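Local coordinates for peptidoglycan synthetase penicillin-binding protein 3 (PDB 4YE5) that probably cross-links peptidoglycan as a penicillin-binding transpeptidase, a membrane-anchored class that beta-lactam antibiotics target, at residues T508-V521 / V538-V552. Numbering follows the deposited sequence.
Sequences TIIPADNPRFVITV and VTAEIGEFLMQKYEV
The carbonyl oxygen of Tyr550 takes a bond from each of two waters that the Arg516 guanidinium also holds: NH1 donates to one (2.7 Å from NH1 to the water oxygen) and NH2 to the other, both lying in the guanidinium plane. Arginine suits this place because its long chain, bent at chi2 (82°), carries two donors past the Tyr550 CB, while NH1 also lies near Val552 CG2. A glycerol, probably from the crystallisation liquor, also bonds to NH2. Close by, a Schellman motif with Glu551 at positive phi ends the helix and turns Val552 back, so that its CG1 meets Pro511 CG at 4.0 Å; proline, which tolerates the cis bond before it, starts the type I turn 511-514. Arg516 and Phe517 form a classic beta bulge opposite Ile510, whose oxygen accepts from both backbone N atoms. Arg516 CG lies over one face of the Phe517 ring, toward the rim, and Leu546 CD1 over the opposite face, also offset, in a CH-pi contact 4.2 Å from the ring centroid. Met547, present as selenomethionine, has an unbranched chain that bends at chi2 and chi3 and brings CE to the ring edge, 3.6 Å from Phe517 CD2, and also against Ile510 CG2. Here the C-terminal helix 535-549 packs on the five-stranded antiparallel sheet of the transpeptidase domain, a hallmark of the beta-lactamase-like fold; helix 408-419 covers the other face of the sheet. Gly543 has no side chain where Ile510 CD1 and Ile519 CD1 converge, and Ile519 CD1 lies 3.6 Å from Gly543 CA; the branched Ile519 also spans Ile542 and Leu546. Farther along, Val521 CG2 presses on Thr539 CG2 at 3.5 Å. With chi1 at 75°, Thr539 turns that methyl to the valine and its OG1 to Thr508; this hydroxyl donates to Gly536 O and accepts a 3.0 Å bond from Thr508 OG1.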
loop_
_atom_site.group_PDB
_atom_site.type_symbol
_atom_site.label_atom_id
_atom_site.label_comp_id
_atom_site.label_asym_id
_atom_site.label_seq_id
_atom_site.Cartn_x
_atom_site.Cartn_y
_atom_site.Cartn_z
ATOM N N THR A 508 16.284 11.537 0.304
ATOM C CA THR A 508 17.318 11.681 -0.692
ATOM C C THR A 508 16.758 11.589 -2.113
ATOM O O THR A 508 15.933 10.715 -2.415
ATOM C CB THR A 508 18.348 10.539 -0.558
ATOM O OG1 THR A 508 18.905 10.560 0.765
ATOM C CG2 THR A 508 19.472 10.748 -1.579
ATOM N N ILE A 509 17.228 12.480 -2.976
ATOM C CA ILE A 509 16.924 12.431 -4.407
ATOM C C ILE A 509 18.182 11.916 -5.077
ATOM O O ILE A 509 19.263 12.440 -4.836
ATOM C CB ILE A 509 16.640 13.846 -4.959
ATOM C CG1 ILE A 509 15.382 14.423 -4.300
ATOM C CG2 ILE A 509 16.518 13.799 -6.473
ATOM C CD1 ILE A 509 15.251 15.973 -4.421
ATOM N N ILE A 510 18.059 10.884 -5.905
ATOM C CA ILE A 510 19.252 10.276 -6.475
ATOM C C ILE A 510 18.993 9.749 -7.909
ATOM O O ILE A 510 17.903 9.262 -8.201
ATOM C CB ILE A 510 19.762 9.148 -5.528
ATOM C CG1 ILE A 510 21.150 8.655 -5.955
ATOM C CG2 ILE A 510 18.764 7.971 -5.472
ATOM C CD1 ILE A 510 21.704 7.559 -5.059
ATOM N N PRO A 511 19.955 9.940 -8.838
ATOM C CA PRO A 511 21.120 10.833 -8.697
ATOM C C PRO A 511 20.702 12.290 -8.857
ATOM O O PRO A 511 19.766 12.564 -9.618
ATOM C CB PRO A 511 22.054 10.412 -9.833
ATOM C CG PRO A 511 21.178 9.654 -10.844
ATOM C CD PRO A 511 19.957 9.169 -10.100
ATOM N N ALA A 512 21.379 13.203 -8.159
ATOM C CA ALA A 512 21.002 14.619 -8.197
ATOM C C ALA A 512 21.011 15.221 -9.608
ATOM O O ALA A 512 20.233 16.129 -9.907
ATOM C CB ALA A 512 21.911 15.450 -7.269
ATOM N N ASP A 513 21.885 14.724 -10.474
ATOM C CA ASP A 513 22.050 15.360 -11.783
ATOM C C ASP A 513 21.097 14.813 -12.861
ATOM O O ASP A 513 21.074 15.306 -13.976
ATOM C CB ASP A 513 23.514 15.335 -12.237
ATOM C CG ASP A 513 24.142 13.953 -12.154
ATOM O OD1 ASP A 513 23.856 13.189 -11.204
ATOM O OD2 ASP A 513 24.954 13.634 -13.044
ATOM N N ASN A 514 20.290 13.819 -12.500
ATOM C CA ASN A 514 19.264 13.259 -13.391
ATOM C C ASN A 514 18.339 12.435 -12.532
ATOM O O ASN A 514 18.387 11.211 -12.586
ATOM C CB ASN A 514 19.907 12.368 -14.479
ATOM C CG ASN A 514 18.891 11.849 -15.512
ATOM O OD1 ASN A 514 17.739 12.288 -15.549
ATOM N ND2 ASN A 514 19.325 10.905 -16.352
ATOM N N PRO A 515 17.530 13.104 -11.690
ATOM C CA PRO A 515 16.845 12.426 -10.578
ATOM C C PRO A 515 16.012 11.242 -11.040
ATOM O O PRO A 515 15.250 11.344 -11.989
ATOM C CB PRO A 515 15.943 13.527 -10.013
ATOM C CG PRO A 515 16.746 14.780 -10.245
ATOM C CD PRO A 515 17.280 14.559 -11.670
ATOM N N ARG A 516 16.156 10.125 -10.351
ATOM C CA ARG A 516 15.439 8.915 -10.720
ATOM C C ARG A 516 14.536 8.447 -9.582
ATOM O O ARG A 516 13.385 8.064 -9.803
ATOM C CB ARG A 516 16.460 7.832 -11.054
ATOM C CG ARG A 516 15.863 6.485 -11.344
ATOM C CD ARG A 516 15.379 6.375 -12.763
ATOM N NE ARG A 516 15.064 4.990 -13.097
ATOM C CZ ARG A 516 15.817 4.213 -13.864
ATOM N NH1 ARG A 516 16.939 4.682 -14.408
ATOM N NH2 ARG A 516 15.429 2.970 -14.108
ATOM N N PHE A 517 15.060 8.475 -8.358
ATOM C CA PHE A 517 14.291 8.049 -7.192
ATOM C C PHE A 517 14.310 9.057 -6.078
ATOM O O PHE A 517 15.263 9.817 -5.929
ATOM C CB PHE A 517 14.847 6.738 -6.616
ATOM C CG PHE A 517 14.888 5.609 -7.608
ATOM C CD1 PHE A 517 13.712 4.987 -8.033
ATOM C CD2 PHE A 517 16.093 5.167 -8.109
ATOM C CE1 PHE A 517 13.751 3.931 -8.976
ATOM C CE2 PHE A 517 16.152 4.120 -9.054
ATOM C CZ PHE A 517 14.981 3.506 -9.485
ATOM N N VAL A 518 13.266 9.010 -5.259
ATOM C CA VAL A 518 13.321 9.592 -3.934
ATOM C C VAL A 518 13.185 8.472 -2.917
ATOM O O VAL A 518 12.353 7.557 -3.065
ATOM C CB VAL A 518 12.197 10.620 -3.706
ATOM C CG1 VAL A 518 12.293 11.206 -2.278
ATOM C CG2 VAL A 518 12.305 11.726 -4.759
ATOM N N ILE A 519 14.026 8.537 -1.904
ATOM C CA ILE A 519 14.118 7.498 -0.899
ATOM C C ILE A 519 14.035 8.205 0.416
ATOM O O ILE A 519 14.858 9.069 0.715
ATOM C CB ILE A 519 15.503 6.821 -0.928
ATOM C CG1 ILE A 519 15.798 6.218 -2.317
ATOM C CG2 ILE A 519 15.582 5.717 0.139
ATOM C CD1 ILE A 519 17.305 5.983 -2.520
ATOM N N THR A 520 13.056 7.836 1.220
ATOM C CA THR A 520 12.925 8.465 2.516
ATOM C C THR A 520 12.972 7.405 3.602
ATOM O O THR A 520 12.357 6.351 3.467
ATOM C CB THR A 520 11.598 9.234 2.611
ATOM O OG1 THR A 520 11.543 10.223 1.572
ATOM C CG2 THR A 520 11.477 9.930 3.972
ATOM N N VAL A 521 13.699 7.684 4.677
ATOM C CA VAL A 521 13.797 6.769 5.810
ATOM C C VAL A 521 13.480 7.525 7.103
ATOM O O VAL A 521 13.916 8.663 7.278
ATOM C CB VAL A 521 15.202 6.131 5.902
ATOM C CG1 VAL A 521 15.384 5.362 7.254
ATOM C CG2 VAL A 521 15.421 5.169 4.736
ATOM N N VAL A 538 21.246 4.822 6.111
ATOM C CA VAL A 538 20.209 3.858 5.729
ATOM C C VAL A 538 19.637 4.203 4.348
ATOM O O VAL A 538 19.468 3.316 3.533
ATOM C CB VAL A 538 19.111 3.717 6.826
ATOM C CG1 VAL A 538 18.057 2.621 6.449
ATOM C CG2 VAL A 538 19.773 3.385 8.176
ATOM N N THR A 539 19.389 5.484 4.046
ATOM C CA THR A 539 18.867 5.798 2.712
ATOM C C THR A 539 19.915 5.465 1.666
ATOM O O THR A 539 19.588 5.050 0.566
ATOM C CB THR A 539 18.458 7.282 2.533
ATOM O OG1 THR A 539 19.634 8.102 2.410
ATOM C CG2 THR A 539 17.599 7.750 3.703
ATOM N N ALA A 540 21.183 5.677 2.019
ATOM C CA ALA A 540 22.291 5.403 1.107
ATOM C C ALA A 540 22.502 3.909 0.797
ATOM O O ALA A 540 22.920 3.550 -0.310
ATOM C CB ALA A 540 23.601 6.054 1.630
ATOM N N GLU A 541 22.229 3.045 1.768
ATOM C CA GLU A 541 22.258 1.596 1.528
ATOM C C GLU A 541 21.185 1.209 0.493
ATOM O O GLU A 541 21.420 0.412 -0.405
ATOM C CB GLU A 541 21.989 0.828 2.827
ATOM C CG GLU A 541 23.114 0.882 3.857
ATOM C CD GLU A 541 24.342 0.111 3.403
ATOM O OE1 GLU A 541 24.181 -1.088 3.072
ATOM O OE2 GLU A 541 25.455 0.708 3.359
ATOM N N ILE A 542 19.998 1.778 0.630
ATOM C CA ILE A 542 18.935 1.543 -0.342
ATOM C C ILE A 542 19.346 2.144 -1.685
ATOM O O ILE A 542 19.247 1.486 -2.724
ATOM C CB ILE A 542 17.610 2.131 0.159
ATOM C CG1 ILE A 542 17.190 1.412 1.450
ATOM C CG2 ILE A 542 16.505 2.038 -0.927
ATOM C CD1 ILE A 542 16.119 2.197 2.256
ATOM N N GLY A 543 19.837 3.381 -1.648
ATOM C CA GLY A 543 20.334 4.051 -2.845
ATOM C C GLY A 543 21.362 3.235 -3.624
ATOM O O GLY A 543 21.244 3.065 -4.841
ATOM N N GLU A 544 22.363 2.711 -2.924
ATOM C CA GLU A 544 23.359 1.846 -3.555
ATOM C C GLU A 544 22.723 0.664 -4.293
ATOM O O GLU A 544 23.081 0.361 -5.422
ATOM C CB GLU A 544 24.349 1.303 -2.520
ATOM C CG GLU A 544 25.355 0.333 -3.133
ATOM C CD GLU A 544 26.193 -0.421 -2.106
ATOM O OE1 GLU A 544 25.660 -0.857 -1.053
ATOM O OE2 GLU A 544 27.399 -0.581 -2.364
ATOM N N PHE A 545 21.787 -0.016 -3.643
ATOM C CA PHE A 545 21.120 -1.159 -4.278
ATOM C C PHE A 545 20.379 -0.735 -5.556
ATOM O O PHE A 545 20.434 -1.431 -6.552
ATOM C CB PHE A 545 20.138 -1.806 -3.291
ATOM C CG PHE A 545 19.256 -2.869 -3.906
ATOM C CD1 PHE A 545 19.747 -4.151 -4.146
ATOM C CD2 PHE A 545 17.937 -2.594 -4.216
ATOM C CE1 PHE A 545 18.939 -5.130 -4.713
ATOM C CE2 PHE A 545 17.115 -3.568 -4.773
ATOM C CZ PHE A 545 17.618 -4.836 -5.023
ATOM N N LEU A 546 19.676 0.402 -5.506
ATOM C CA LEU A 546 18.875 0.873 -6.648
ATOM C C LEU A 546 19.700 1.264 -7.865
ATOM O O LEU A 546 19.303 0.995 -8.997
ATOM C CB LEU A 546 18.004 2.058 -6.254
ATOM C CG LEU A 546 16.845 1.796 -5.295
ATOM C CD1 LEU A 546 16.281 3.132 -4.790
ATOM C CD2 LEU A 546 15.744 0.954 -5.972
HETATM N N MSE A 547 20.839 1.916 -7.645
HETATM C CA MSE A 547 21.710 2.278 -8.761
HETATM C C MSE A 547 22.261 1.019 -9.430
HETATM O O MSE A 547 22.417 0.985 -10.639
HETATM C CB MSE A 547 22.882 3.181 -8.314
HETATM C CG MSE A 547 22.495 4.447 -7.588
HETATM SE SE MSE A 547 21.524 5.716 -8.700
HETATM C CE MSE A 547 19.724 5.322 -8.132
ATOM N N GLN A 548 22.578 -0.002 -8.641
ATOM C CA GLN A 548 23.099 -1.265 -9.196
ATOM C C GLN A 548 21.992 -2.049 -9.897
ATOM O O GLN A 548 22.180 -2.534 -11.004
ATOM C CB GLN A 548 23.733 -2.131 -8.087
ATOM C CG GLN A 548 23.935 -3.634 -8.442
ATOM C CD GLN A 548 25.291 -3.931 -9.078
ATOM O OE1 GLN A 548 26.207 -3.108 -9.023
ATOM N NE2 GLN A 548 25.423 -5.114 -9.681
ATOM N N LYS A 549 20.828 -2.168 -9.250
ATOM C CA LYS A 549 19.722 -2.924 -9.841
ATOM C C LYS A 549 19.295 -2.349 -11.180
ATOM O O LYS A 549 19.116 -3.079 -12.139
ATOM C CB LYS A 549 18.500 -2.983 -8.918
ATOM C CG LYS A 549 17.312 -3.783 -9.515
ATOM C CD LYS A 549 16.130 -3.820 -8.505
ATOM C CE LYS A 549 14.848 -4.332 -9.162
ATOM N NZ LYS A 549 15.086 -5.695 -9.688
ATOM N N TYR A 550 19.114 -1.039 -11.245
ATOM C CA TYR A 550 18.618 -0.438 -12.485
ATOM C C TYR A 550 19.739 0.036 -13.394
ATOM O O TYR A 550 19.485 0.662 -14.429
ATOM C CB TYR A 550 17.617 0.686 -12.176
ATOM C CG TYR A 550 16.384 0.139 -11.494
ATOM C CD1 TYR A 550 15.395 -0.523 -12.228
ATOM C CD2 TYR A 550 16.232 0.220 -10.116
ATOM C CE1 TYR A 550 14.270 -1.057 -11.606
ATOM C CE2 TYR A 550 15.100 -0.302 -9.486
ATOM C CZ TYR A 550 14.127 -0.938 -10.231
ATOM O OH TYR A 550 13.006 -1.462 -9.600
ATOM N N GLU A 551 20.979 -0.292 -13.022
ATOM C CA GLU A 551 22.136 0.033 -13.859
ATOM C C GLU A 551 22.144 1.514 -14.232
ATOM O O GLU A 551 22.267 1.873 -15.404
ATOM C CB GLU A 551 22.150 -0.851 -15.122
ATOM C CG GLU A 551 22.088 -2.352 -14.797
ATOM C CD GLU A 551 22.207 -3.248 -16.027
ATOM O OE1 GLU A 551 21.162 -3.766 -16.478
ATOM O OE2 GLU A 551 23.340 -3.438 -16.537
ATOM N N VAL A 552 21.984 2.369 -13.227
ATOM C CA VAL A 552 21.905 3.812 -13.454
ATOM C C VAL A 552 23.301 4.334 -13.810
ATOM O O VAL A 552 24.271 4.026 -13.118
ATOM C CB VAL A 552 21.347 4.534 -12.199
ATOM C CG1 VAL A 552 21.184 6.045 -12.460
ATOM C CG2 VAL A 552 19.993 3.897 -11.768
HETATM O O HOH W 1 16.556 1.032 -15.787
HETATM O O HOH W 2 18.962 3.401 -15.637
#